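Local coordinates for interpain A (Prevotella intermedia, PDB 3BB7), which probably cleaves peptide bonds as a cysteine protease of the C10 family, here in its zymogen form with the predicted catalytic nucleophile replaced, at residues Asp239-Glu244 with Gln311-Gly316; Asp30-Leu35 with Lys70-Ile75; Glu244-His249 with Asp272-Ala277; Gly21-Ile26 with Gly37-Asn42. The protein carries 1 engineered substitution. All coordinates share one frame; numbering follows the deposited sequence. Where two conformers were deposited one is given.

Contact 1: Asp239-Glu244 with Gln311-Gly316; sequences DIVFSE and QDMVRG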
loop_
_atom_site.group_PDB
_atom_site.type_symbol
_atom_site.label_atom_id
_atom_site.label_comp_id
_atom_site.label_asym_id
_atom_site.label_seq_id
_atom_site.Cartn_x
_atom_site.Cartn_y
_atom_site.Cartn_z
ATOM N N ASP A 239 4.914 -17.358 -1.953
ATOM C CA ASP A 239 5.912 -17.826 -0.968
ATOM C C ASP A 239 6.810 -16.685 -0.447
ATOM O O ASP A 239 7.189 -16.692 0.735
ATOM C CB ASP A 239 6.730 -18.979 -1.553
ATOM C CG ASP A 239 5.977 -20.321 -1.479
ATOM O OD1 ASP A 239 6.472 -21.306 -2.073
ATOM O OD2 ASP A 239 4.883 -20.400 -0.834
ATOM N N ILE A 240 7.123 -15.715 -1.300
ATOM C CA ILE A 240 7.862 -14.546 -0.834
ATOM C C ILE A 240 7.021 -13.794 0.194
ATOM O O ILE A 240 7.519 -13.413 1.261
ATOM C CB ILE A 240 8.255 -13.603 -2.002
ATOM C CG1 ILE A 240 9.268 -14.315 -2.901
ATOM C CG2 ILE A 240 8.817 -12.301 -1.461
ATOM C CD1 ILE A 240 9.518 -13.594 -4.204
ATOM N N VAL A 241 5.752 -13.541 -0.128
ATOM C CA VAL A 241 4.865 -12.865 0.819
ATOM C C VAL A 241 4.792 -13.609 2.162
ATOM O O VAL A 241 5.010 -13.000 3.240
ATOM C CB VAL A 241 3.460 -12.669 0.236
ATOM C CG1 VAL A 241 2.516 -12.064 1.301
ATOM C CG2 VAL A 241 3.534 -11.740 -1.019
ATOM N N PHE A 242 4.524 -14.913 2.130
ATOM C CA PHE A 242 4.424 -15.662 3.401
ATOM C C PHE A 242 5.718 -15.682 4.187
ATOM O O PHE A 242 5.709 -15.548 5.412
ATOM C CB PHE A 242 3.928 -17.085 3.185
ATOM C CG PHE A 242 2.604 -17.187 2.474
ATOM C CD1 PHE A 242 1.549 -16.297 2.745
ATOM C CD2 PHE A 242 2.416 -18.207 1.538
ATOM C CE1 PHE A 242 0.313 -16.434 2.073
ATOM C CE2 PHE A 242 1.201 -18.366 0.867
ATOM C CZ PHE A 242 0.140 -17.484 1.134
ATOM N N SER A 243 6.835 -15.866 3.491
ATOM C CA SER A 243 8.127 -15.905 4.153
ATOM C C SER A 243 8.466 -14.553 4.808
ATOM O O SER A 243 8.963 -14.505 5.972
ATOM C CB SER A 243 9.221 -16.432 3.226
ATOM O OG SER A 243 9.476 -15.542 2.166
ATOM N N GLU A 244 8.200 -13.456 4.098
ATOM C CA GLU A 244 8.552 -12.164 4.648
ATOM C C GLU A 244 7.661 -11.842 5.851
ATOM O O GLU A 244 8.124 -11.355 6.868
ATOM C CB GLU A 244 8.425 -11.076 3.593
ATOM C CG GLU A 244 9.512 -11.129 2.569
ATOM C CD GLU A 244 10.841 -10.653 3.066
ATOM O OE1 GLU A 244 10.936 -10.043 4.158
ATOM O OE2 GLU A 244 11.817 -10.878 2.325
ATOM N N GLN A 311 2.078 -4.839 -10.337
ATOM C CA GLN A 311 2.327 -5.398 -9.003
ATOM C C GLN A 311 3.810 -5.554 -8.769
ATOM O O GLN A 311 4.455 -6.431 -9.349
ATOM C CB GLN A 311 1.657 -6.759 -8.827
ATOM C CG GLN A 311 0.145 -6.714 -8.817
ATOM C CD GLN A 311 -0.434 -8.099 -8.642
ATOM O OE1 GLN A 311 -0.444 -8.655 -7.528
ATOM N NE2 GLN A 311 -0.932 -8.668 -9.733
ATOM N N ASP A 312 4.328 -4.645 -7.958
ATOM C CA ASP A 312 5.719 -4.606 -7.574
ATOM C C ASP A 312 5.747 -4.675 -6.057
ATOM O O ASP A 312 4.762 -4.318 -5.392
ATOM C CB ASP A 312 6.362 -3.273 -7.983
ATOM C CG ASP A 312 6.153 -2.932 -9.446
ATOM O OD1 ASP A 312 5.887 -1.741 -9.745
ATOM O OD2 ASP A 312 6.238 -3.842 -10.294
ATOM N N MET A 313 6.857 -5.123 -5.490
ATOM C CA MET A 313 7.018 -5.024 -4.043
ATOM C C MET A 313 8.399 -4.507 -3.739
ATOM O O MET A 313 9.353 -4.724 -4.501
ATOM C CB MET A 313 6.718 -6.353 -3.324
ATOM C CG MET A 313 7.821 -7.358 -3.262
ATOM S SD MET A 313 7.656 -8.724 -2.044
ATOM C CE MET A 313 6.248 -9.593 -2.738
ATOM N N VAL A 314 8.525 -3.865 -2.589
ATOM C CA VAL A 314 9.845 -3.542 -2.062
ATOM C C VAL A 314 9.989 -4.414 -0.841
ATOM O O VAL A 314 9.175 -4.296 0.107
ATOM C CB VAL A 314 10.012 -2.059 -1.710
ATOM C CG1 VAL A 314 11.384 -1.856 -1.100
ATOM C CG2 VAL A 314 9.845 -1.203 -2.946
ATOM N N ARG A 315 10.979 -5.309 -0.874
ATOM C CA ARG A 315 11.292 -6.150 0.267
ATOM C C ARG A 315 12.674 -5.747 0.791
ATOM O O ARG A 315 13.367 -4.917 0.173
ATOM C CB ARG A 315 11.197 -7.635 -0.117
ATOM C CG ARG A 315 12.253 -8.113 -1.070
ATOM C CD ARG A 315 12.054 -9.600 -1.407
ATOM N NE ARG A 315 12.971 -9.948 -2.480
ATOM C CZ ARG A 315 13.152 -11.182 -2.936
ATOM N NH1 ARG A 315 12.489 -12.195 -2.379
ATOM N NH2 ARG A 315 13.991 -11.388 -3.950
ATOM N N GLY A 316 13.073 -6.286 1.945
ATOM C CA GLY A 316 14.384 -5.971 2.510
ATOM C C GLY A 316 14.386 -4.752 3.412
ATOM O O GLY A 316 15.437 -4.231 3.726
HETATM O O HOH W 1 11.215 -7.390 3.613
HETATM O O HOH W 2 12.091 -12.687 0.287
#
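Ile240 packs against both Met313 and Arg315. Here helix 234-246 lies on strand 312-315 of the large antiparallel sheet, a helix-on-sheet packing in the peptidase C10 part of the protein. The short axes approach to 11.2 Å and cross at 31°, with similar N-to-C directions. No direct hydrogen bond joins the segments.

Ile240 uses both branches. CG2 stands anti to the backbone N and lies 3.8 Å from Met313 SD. CD1, ending the other branch, lies 3.8 Å from Arg315 NH1 and meets the guanidinium obliquely. The Met313 chain bends at its last torsion (chi3 66°). This bend brings CE to 3.9 Å from Val241 CG2. Ile227 and Leu251, from the strands flanking 312-315, also touch Met313.

The Arg315 chain is extended from CG to NE and crosses Glu244 at about a right angle. Glu244 OE2 is 4.0 Å from Arg315 CD. The charged ends do not meet, since Glu244 OE2 and Arg315 NH1 are 4.9 Å apart. Each has a firmer partner: Arg315 NE forms a salt bridge with Glu225, and Glu244 OE1 accepts from His249. One water links Glu244 OE2 to Arg315 NH1, weakly on the arginine side. A second donates to Glu244 OE1 and accepts from Gly316 N, at 2.7 Å from each.

Contact 2: Asp30-Leu35 with Lys70-Ile75; sequences DLAPEL and KPLNVI. Unlike the reference sequence in segment 70-75: Asn73 (reference Ser).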
loop_
_atom_site.group_PDB
_atom_site.type_symbol
_atom_site.label_atom_id
_atom_site.label_comp_id
_atom_site.label_asym_id
_atom_site.label_seq_id
_atom_site.Cartn_x
_atom_site.Cartn_y
_atom_site.Cartn_z
ATOM N N ASP A 30 -18.311 -20.267 -10.959
ATOM C CA ASP A 30 -17.715 -21.554 -10.668
ATOM C C ASP A 30 -16.195 -21.520 -10.724
ATOM O O ASP A 30 -15.552 -22.347 -10.081
ATOM C CB ASP A 30 -18.271 -22.602 -11.609
ATOM C CG ASP A 30 -19.673 -23.027 -11.204
ATOM O OD1 ASP A 30 -19.792 -23.898 -10.305
ATOM O OD2 ASP A 30 -20.667 -22.471 -11.750
ATOM N N LEU A 31 -15.640 -20.569 -11.471
ATOM C CA LEU A 31 -14.194 -20.479 -11.680
ATOM C C LEU A 31 -13.453 -19.527 -10.753
ATOM O O LEU A 31 -12.235 -19.351 -10.892
ATOM C CB LEU A 31 -13.910 -20.079 -13.129
ATOM C CG LEU A 31 -14.386 -21.095 -14.173
ATOM C CD1 LEU A 31 -14.400 -20.509 -15.588
ATOM C CD2 LEU A 31 -13.504 -22.333 -14.140
ATOM N N ALA A 32 -14.175 -18.928 -9.811
ATOM C CA ALA A 32 -13.573 -18.013 -8.837
ATOM C C ALA A 32 -13.936 -18.418 -7.415
ATOM O O ALA A 32 -15.039 -18.897 -7.171
ATOM C CB ALA A 32 -14.063 -16.602 -9.077
ATOM N N PRO A 33 -13.018 -18.182 -6.456
ATOM C CA PRO A 33 -13.419 -18.390 -5.058
ATOM C C PRO A 33 -14.445 -17.335 -4.674
ATOM O O PRO A 33 -14.365 -16.199 -5.158
ATOM C CB PRO A 33 -12.130 -18.167 -4.275
ATOM C CG PRO A 33 -11.276 -17.337 -5.167
ATOM C CD PRO A 33 -11.634 -17.677 -6.581
ATOM N N GLU A 34 -15.400 -17.695 -3.816
ATOM C CA GLU A 34 -16.493 -16.798 -3.504
ATOM C C GLU A 34 -16.010 -15.562 -2.729
ATOM O O GLU A 34 -16.299 -14.439 -3.097
ATOM C CB GLU A 34 -17.532 -17.536 -2.687
ATOM C CG GLU A 34 -18.793 -16.712 -2.490
ATOM C CD GLU A 34 -19.899 -17.429 -1.753
ATOM O OE1 GLU A 34 -19.643 -18.112 -0.721
ATOM O OE2 GLU A 34 -21.052 -17.265 -2.206
ATOM N N LEU A 35 -15.315 -15.759 -1.623
ATOM C CA LEU A 35 -14.920 -14.597 -0.844
ATOM C C LEU A 35 -13.615 -14.027 -1.380
ATOM O O LEU A 35 -12.585 -14.724 -1.396
ATOM C CB LEU A 35 -14.786 -14.948 0.633
ATOM C CG LEU A 35 -14.409 -13.656 1.372
ATOM C CD1 LEU A 35 -15.516 -13.126 2.200
ATOM C CD2 LEU A 35 -13.126 -13.776 2.140
ATOM N N LYS A 70 -10.549 -21.295 -17.098
ATOM C CA LYS A 70 -9.497 -21.780 -16.222
ATOM C C LYS A 70 -9.802 -21.277 -14.825
ATOM O O LYS A 70 -9.891 -20.060 -14.616
ATOM C CB LYS A 70 -8.145 -21.242 -16.686
ATOM C CG LYS A 70 -7.000 -21.251 -15.637
ATOM C CD LYS A 70 -6.140 -22.527 -15.671
ATOM C CE LYS A 70 -6.498 -23.517 -14.557
ATOM N NZ LYS A 70 -6.187 -23.002 -13.186
ATOM N N PRO A 71 -9.926 -22.196 -13.857
ATOM C CA PRO A 71 -10.228 -21.759 -12.499
ATOM C C PRO A 71 -9.126 -20.888 -11.925
ATOM O O PRO A 71 -7.929 -21.110 -12.193
ATOM C CB PRO A 71 -10.303 -23.073 -11.704
ATOM C CG PRO A 71 -10.456 -24.153 -12.711
ATOM C CD PRO A 71 -9.804 -23.661 -13.961
ATOM N N LEU A 72 -9.517 -19.886 -11.142
ATOM C CA LEU A 72 -8.539 -19.042 -10.473
ATOM C C LEU A 72 -7.848 -19.846 -9.380
ATOM O O LEU A 72 -8.468 -20.687 -8.724
ATOM C CB LEU A 72 -9.176 -17.761 -9.898
ATOM C CG LEU A 72 -9.675 -16.746 -10.930
ATOM C CD1 LEU A 72 -10.615 -15.734 -10.270
ATOM C CD2 LEU A 72 -8.489 -16.014 -11.619
ATOM N N ASN A 73 -6.568 -19.586 -9.191
ATOM C CA ASN A 73 -5.851 -20.348 -8.176
ATOM C C ASN A 73 -6.114 -19.837 -6.764
ATOM O O ASN A 73 -6.470 -18.668 -6.563
ATOM C CB ASN A 73 -4.365 -20.422 -8.484
ATOM C CG ASN A 73 -3.678 -19.093 -8.390
ATOM O OD1 ASN A 73 -3.915 -18.299 -7.469
ATOM N ND2 ASN A 73 -2.789 -18.839 -9.332
ATOM N N VAL A 74 -5.964 -20.750 -5.809
ATOM C CA VAL A 74 -6.117 -20.457 -4.386
ATOM C C VAL A 74 -4.870 -21.033 -3.724
ATOM O O VAL A 74 -4.615 -22.247 -3.791
ATOM C CB VAL A 74 -7.369 -21.133 -3.808
ATOM C CG1 VAL A 74 -7.450 -20.878 -2.326
ATOM C CG2 VAL A 74 -8.606 -20.585 -4.495
ATOM N N ILE A 75 -4.059 -20.155 -3.160
ATOM C CA ILE A 75 -2.778 -20.561 -2.578
ATOM C C ILE A 75 -2.837 -20.215 -1.105
ATOM O O ILE A 75 -3.085 -19.038 -0.741
ATOM C CB ILE A 75 -1.617 -19.820 -3.267
ATOM C CG1 ILE A 75 -1.555 -20.171 -4.752
ATOM C CG2 ILE A 75 -0.292 -20.151 -2.593
ATOM C CD1 ILE A 75 -0.601 -19.281 -5.532
HETATM O O HOH W 3 -11.211 -20.705 -8.124
#
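Leu31 and Leu72 share a side-chain shape: in both, CG lies beside the backbone N (chi1 -63° and -68°) and one methyl reaches a residue of the other loop. Leu31 CD2 comes to rest over the Pro71 ring, 3.6 Å from Pro71 N and 3.8 Å from Pro71 CG. Leu72 CD1 extends to Ala32 CB at 3.8 Å. The Leu72 side chain also packs on Val61, Ile62 and Ala65 of helix 49-68, so it is wedged between that helix and the 30-35 loop.

The backbones meet at a single hydrogen bond. Leu72 N donates to Leu31 O at 2.8 Å, almost straight at 176° and nearly along the C=O axis. Pro71 CA makes a C-H...O contact with the same oxygen.

Neither segment is a regular helix or strand. Residues 30-34 belong to the connection of the beta hairpin 23-26/35-39, in the Spi inhibitor part of the chain, and Leu35 opens its second strand. Residues 70-75 follow helix 49-68, and Pro71 to Asn73 have polyproline-II-like backbone angles. The contact therefore ties a hairpin loop to the chain leaving the helix, at the protein surface.

Further along, Pro33 crosses Leu72 at about a right angle, with Pro33 CD 4.1 Å from Leu72 CB. Pro33 CG also meets Val74 CG2, at 4.3 Å. A water donates to Leu72 O and, weakly, to Leu31 O. Lys70 folds back along its own segment, and its NZ donates to Pro71 O at 2.8 Å on a lone pair.

Contact 3: Glu244-His249 with Asp272-Ala277; sequences ELTKGH and DGYNKA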
loop_
_atom_site.group_PDB
_atom_site.type_symbol
_atom_site.label_atom_id
_atom_site.label_comp_id
_atom_site.label_asym_id
_atom_site.label_seq_id
_atom_site.Cartn_x
_atom_site.Cartn_y
_atom_site.Cartn_z
ATOM N N GLU A 244 8.200 -13.456 4.098
ATOM C CA GLU A 244 8.552 -12.164 4.648
ATOM C C GLU A 244 7.661 -11.842 5.851
ATOM O O GLU A 244 8.124 -11.355 6.868
ATOM C CB GLU A 244 8.425 -11.076 3.593
ATOM C CG GLU A 244 9.512 -11.129 2.569
ATOM C CD GLU A 244 10.841 -10.653 3.066
ATOM O OE1 GLU A 244 10.936 -10.043 4.158
ATOM O OE2 GLU A 244 11.817 -10.878 2.325
ATOM N N LEU A 245 6.369 -12.123 5.742
ATOM C CA LEU A 245 5.485 -11.807 6.874
ATOM C C LEU A 245 5.732 -12.706 8.079
ATOM O O LEU A 245 5.611 -12.249 9.228
ATOM C CB LEU A 245 4.001 -11.778 6.436
ATOM C CG LEU A 245 3.530 -10.408 5.846
ATOM C CD1 LEU A 245 3.572 -9.264 6.889
ATOM C CD2 LEU A 245 4.311 -10.003 4.631
ATOM N N THR A 246 6.070 -13.978 7.830
ATOM C CA THR A 246 6.461 -14.882 8.913
ATOM C C THR A 246 7.615 -14.289 9.728
ATOM O O THR A 246 7.729 -14.510 10.942
ATOM C CB THR A 246 6.912 -16.221 8.318
ATOM O OG1 THR A 246 5.759 -16.931 7.855
ATOM C CG2 THR A 246 7.658 -17.088 9.352
ATOM N N LYS A 247 8.524 -13.606 9.045
ATOM C CA LYS A 247 9.656 -12.949 9.675
ATOM C C LYS A 247 9.310 -11.600 10.315
ATOM O O LYS A 247 10.196 -10.939 10.872
ATOM C CB LYS A 247 10.764 -12.721 8.643
ATOM C CG LYS A 247 11.316 -13.989 8.024
ATOM C CD LYS A 247 12.211 -13.678 6.827
ATOM C CE LYS A 247 12.608 -14.948 6.072
ATOM N NZ LYS A 247 13.086 -16.056 6.963
ATOM N N GLY A 248 8.049 -11.183 10.220
ATOM C CA GLY A 248 7.609 -9.907 10.797
ATOM C C GLY A 248 8.013 -8.703 9.951
ATOM O O GLY A 248 8.315 -7.621 10.499
ATOM N N HIS A 249 8.026 -8.885 8.621
ATOM C CA HIS A 249 8.387 -7.806 7.713
ATOM C C HIS A 249 7.233 -7.365 6.827
ATOM O O HIS A 249 6.966 -7.998 5.795
ATOM C CB HIS A 249 9.510 -8.252 6.777
ATOM C CG HIS A 249 10.749 -8.726 7.471
ATOM N ND1 HIS A 249 11.695 -9.484 6.819
ATOM C CD2 HIS A 249 11.216 -8.532 8.727
ATOM C CE1 HIS A 249 12.693 -9.753 7.649
ATOM N NE2 HIS A 249 12.432 -9.182 8.812
ATOM N N ASP A 272 0.584 -6.395 5.546
ATOM C CA ASP A 272 1.071 -6.507 6.905
ATOM C C ASP A 272 0.565 -7.725 7.650
ATOM O O ASP A 272 0.587 -7.765 8.876
ATOM C CB ASP A 272 0.822 -5.213 7.694
ATOM C CG ASP A 272 -0.627 -4.948 7.973
ATOM O OD1 ASP A 272 -0.888 -4.097 8.857
ATOM O OD2 ASP A 272 -1.519 -5.577 7.339
ATOM N N GLY A 273 0.184 -8.756 6.903
ATOM C CA GLY A 273 -0.201 -10.034 7.546
ATOM C C GLY A 273 -0.835 -10.934 6.503
ATOM O O GLY A 273 -0.988 -10.548 5.327
ATOM N N TYR A 274 -1.275 -12.105 6.945
ATOM C CA TYR A 274 -2.035 -13.024 6.101
ATOM C C TYR A 274 -2.780 -13.978 6.993
ATOM O O TYR A 274 -2.406 -14.170 8.156
ATOM C CB TYR A 274 -1.147 -13.799 5.129
ATOM C CG TYR A 274 -0.060 -14.673 5.734
ATOM C CD1 TYR A 274 1.242 -14.207 5.877
ATOM C CD2 TYR A 274 -0.336 -15.976 6.154
ATOM C CE1 TYR A 274 2.223 -15.014 6.422
ATOM C CE2 TYR A 274 0.644 -16.784 6.697
ATOM C CZ TYR A 274 1.931 -16.303 6.800
ATOM O OH TYR A 274 2.912 -17.097 7.332
ATOM N N ASN A 275 -3.854 -14.546 6.452
ATOM C CA ASN A 275 -4.624 -15.518 7.222
ATOM C C ASN A 275 -4.379 -16.937 6.712
ATOM O O ASN A 275 -3.611 -17.150 5.755
ATOM C CB ASN A 275 -6.125 -15.133 7.335
ATOM C CG ASN A 275 -6.905 -15.251 6.035
ATOM O OD1 ASN A 275 -6.444 -15.821 5.048
ATOM N ND2 ASN A 275 -8.125 -14.683 6.031
ATOM N N LYS A 276 -5.008 -17.915 7.364
ATOM C CA LYS A 276 -4.797 -19.308 7.001
ATOM C C LYS A 276 -5.243 -19.658 5.589
ATOM O O LYS A 276 -4.719 -20.586 4.988
ATOM C CB LYS A 276 -5.506 -20.207 8.008
ATOM C CG LYS A 276 -4.896 -20.121 9.352
ATOM C CD LYS A 276 -5.601 -21.107 10.263
ATOM C CE LYS A 276 -4.961 -21.158 11.627
ATOM N NZ LYS A 276 -5.842 -21.963 12.565
ATOM N N ALA A 277 -6.229 -18.924 5.065
ATOM C CA ALA A 277 -6.708 -19.148 3.733
ATOM C C ALA A 277 -5.929 -18.360 2.674
ATOM O O ALA A 277 -6.272 -18.401 1.494
ATOM C CB ALA A 277 -8.174 -18.799 3.686
#
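Leu245 and Gly273 bring the two backbones closest, with their CA atoms 6.0 Å apart. Leu245 lies in the last turn of helix 234-246, and Gly273 lies near the end of strand 267-274 with an almost fully extended backbone. The helix stops in a Schellman motif. Gly248 takes positive phi (77°), His249 N bonds to Glu244 O at 3.0 Å, and Gly248 N bonds to Leu245 O at 2.8 Å.

Leu245 points at the strand. Its CD1 sits 3.4 Å from Gly273 N, a buried amide with no hydrogen-bond partner in the model. Leu245 CB lies at the edge of the Tyr274 ring, 3.7 Å from CE1.

The contact docks the end of a helix on a strand of the large antiparallel sheet, both within the peptidase C10 part of the chain. After the helix the chain turns into strand 251-255, the antiparallel neighbour of strand 267-274.

Tyr274 CG stands between the backbone N and the carbonyl carbon (chi1 60°), which turns the ring toward the helix. Thr246 OG1 is 2.9 Å from Tyr274 OH, near the ring plane. Both oxygens also bond to Ala83, in the long connection between helices 49-68 and 116-128: Tyr274 OH to its O, Thr246 OG1 to its N. Thr246 OG1 also bonds to Phe242 O in its own helix. Across the turn, His249 ND1 donates to Glu244 OE1 at 2.8 Å, with the oxygen in the plane of the imidazole.

Contact 4: Gly21-Ile26 with Gly37-Asn42; sequences GGFAVI and GVSESN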
loop_
_atom_site.group_PDB
_atom_site.type_symbol
_atom_site.label_atom_id
_atom_site.label_comp_id
_atom_site.label_asym_id
_atom_site.label_seq_id
_atom_site.Cartn_x
_atom_site.Cartn_y
_atom_site.Cartn_z
ATOM N N GLY A 21 -21.513 -5.722 11.482
ATOM C CA GLY A 21 -20.534 -4.701 11.164
ATOM C C GLY A 21 -19.492 -5.297 10.234
ATOM O O GLY A 21 -19.237 -6.516 10.274
ATOM N N GLY A 22 -18.865 -4.449 9.422
ATOM C CA GLY A 22 -17.914 -4.956 8.454
ATOM C C GLY A 22 -18.590 -5.233 7.131
ATOM O O GLY A 22 -19.799 -5.032 6.974
ATOM N N PHE A 23 -17.808 -5.720 6.179
ATOM C CA PHE A 23 -18.341 -6.092 4.863
ATOM C C PHE A 23 -17.476 -7.150 4.201
ATOM O O PHE A 23 -16.340 -7.408 4.615
ATOM C CB PHE A 23 -18.450 -4.873 3.939
ATOM C CG PHE A 23 -17.128 -4.319 3.487
ATOM C CD1 PHE A 23 -16.575 -4.698 2.256
ATOM C CD2 PHE A 23 -16.444 -3.417 4.276
ATOM C CE1 PHE A 23 -15.337 -4.194 1.825
ATOM C CE2 PHE A 23 -15.211 -2.882 3.853
ATOM C CZ PHE A 23 -14.655 -3.262 2.634
ATOM N N ALA A 24 -18.005 -7.729 3.134
ATOM C CA ALA A 24 -17.241 -8.664 2.322
ATOM C C ALA A 24 -17.399 -8.306 0.871
ATOM O O ALA A 24 -18.399 -7.675 0.491
ATOM C CB ALA A 24 -17.700 -10.094 2.568
ATOM N N VAL A 25 -16.418 -8.721 0.072
ATOM C CA VAL A 25 -16.467 -8.604 -1.383
ATOM C C VAL A 25 -16.558 -10.048 -1.869
ATOM O O VAL A 25 -15.722 -10.896 -1.515
ATOM C CB VAL A 25 -15.253 -7.889 -1.943
ATOM C CG1 VAL A 25 -15.407 -7.729 -3.464
ATOM C CG2 VAL A 25 -15.050 -6.521 -1.233
ATOM N N ILE A 26 -17.608 -10.312 -2.644
ATOM C CA ILE A 26 -18.069 -11.664 -2.993
ATOM C C ILE A 26 -18.193 -11.812 -4.514
ATOM O O ILE A 26 -18.762 -10.937 -5.178
ATOM C CB ILE A 26 -19.473 -11.893 -2.329
ATOM C CG1 ILE A 26 -19.368 -11.857 -0.788
ATOM C CG2 ILE A 26 -20.214 -13.140 -2.860
ATOM C CD1 ILE A 26 -18.426 -12.816 -0.242
ATOM N N GLY A 37 -12.578 -10.639 -0.403
ATOM C CA GLY A 37 -12.052 -9.725 0.598
ATOM C C GLY A 37 -13.017 -9.552 1.727
ATOM O O GLY A 37 -14.223 -9.786 1.591
ATOM N N VAL A 38 -12.497 -9.139 2.859
ATOM C CA VAL A 38 -13.318 -9.001 4.059
ATOM C C VAL A 38 -12.714 -7.965 4.983
ATOM O O VAL A 38 -11.522 -7.946 5.171
ATOM C CB VAL A 38 -13.551 -10.370 4.793
ATOM C CG1 VAL A 38 -12.233 -11.072 5.152
ATOM C CG2 VAL A 38 -14.508 -10.215 6.025
ATOM N N SER A 39 -13.554 -7.132 5.574
ATOM C CA SER A 39 -13.101 -6.063 6.471
ATOM C C SER A 39 -13.975 -6.043 7.700
ATOM O O SER A 39 -15.171 -6.353 7.606
ATOM C CB SER A 39 -13.189 -4.721 5.761
ATOM O OG SER A 39 -12.798 -3.664 6.611
ATOM N N GLU A 40 -13.374 -5.651 8.835
ATOM C CA GLU A 40 -14.154 -5.373 10.060
ATOM C C GLU A 40 -14.756 -3.966 10.021
ATOM O O GLU A 40 -15.685 -3.642 10.780
ATOM C CB GLU A 40 -13.276 -5.545 11.317
ATOM C CG GLU A 40 -12.815 -6.970 11.583
ATOM C CD GLU A 40 -11.682 -7.065 12.622
ATOM O OE1 GLU A 40 -11.173 -6.009 13.087
ATOM O OE2 GLU A 40 -11.302 -8.214 12.964
ATOM N N SER A 41 -14.256 -3.126 9.119
ATOM C CA SER A 41 -14.734 -1.763 9.025
ATOM C C SER A 41 -16.018 -1.725 8.225
ATOM O O SER A 41 -16.127 -2.371 7.190
ATOM C CB SER A 41 -13.683 -0.878 8.361
ATOM O OG SER A 41 -12.541 -0.821 9.194
ATOM N N ASN A 42 -16.988 -0.942 8.669
ATOM C CA ASN A 42 -18.187 -0.747 7.861
ATOM C C ASN A 42 -17.794 -0.125 6.516
ATOM O O ASN A 42 -16.875 0.722 6.441
ATOM C CB ASN A 42 -19.194 0.138 8.585
ATOM C CG ASN A 42 -19.971 -0.599 9.660
ATOM O OD1 ASN A 42 -19.615 -1.690 10.083
ATOM N ND2 ASN A 42 -21.052 -0.001 10.094
#
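Phe23 and Ser39 form an antiparallel hydrogen-bonded pair. Ser39 N donates to Phe23 O at 3.0 Å, and Phe23 N donates to Ser39 O at 3.1 Å. Val25 and Gly37 form the next such pair. Val25 N to Gly37 O is 2.9 Å, but the return bond from Gly37 N to Val25 O is weak at 3.3 Å. Ala24 and Val38 are the non-hydrogen-bonded pair between them. These strands make a beta hairpin in the Spi inhibitor part of the chain.

Beyond the strands a side chain takes over from the backbone. Asn42 OD1 accepts from Gly22 N at 2.9 Å (164°), the donor tilted from the carbonyl plane. Ser39 OG accepts from Ser41 N at 3.0 Å in an ST turn, and also bonds to Asp291 O.

The Phe23 ring meets Ser39 obliquely, with CE2 3.3 Å from Ser39 CB. Ser41 O meets the ring edge in its plane, 3.1 Å from Phe23 CD2. Phe43 meets the same ring edge-to-face. Gly22, with positive phi, fits closely against Ser39 O and the Glu40 backbone. Mostly backbone bonds thus fix the register, and the ring edge, with its slightly positive hydrogens, suits the Ser41 carbonyl.

Contact 3 is buried, contacts 1 and 4 are partly buried, and contact 2 lies at the surface. Contacts 1 and 3 share Glu244 and helix 234-246, and pack that helix on two strands of one sheet. Contact 3 is nested inside the chain loop closed by contact 1. Both rely on side-chain packing, and contact 1 adds bridging waters. Contact 4 reaches the same sheet through its inhibitor-range strands and is held mainly by backbone hydrogen bonds. Contact 2 has one such bond between loops. Contacts 2 and 4 alternate along the chain and touch where Leu35 packs on Ala24 and Ile26. Contact 2 meets contact 1 at Ile75 and Phe242.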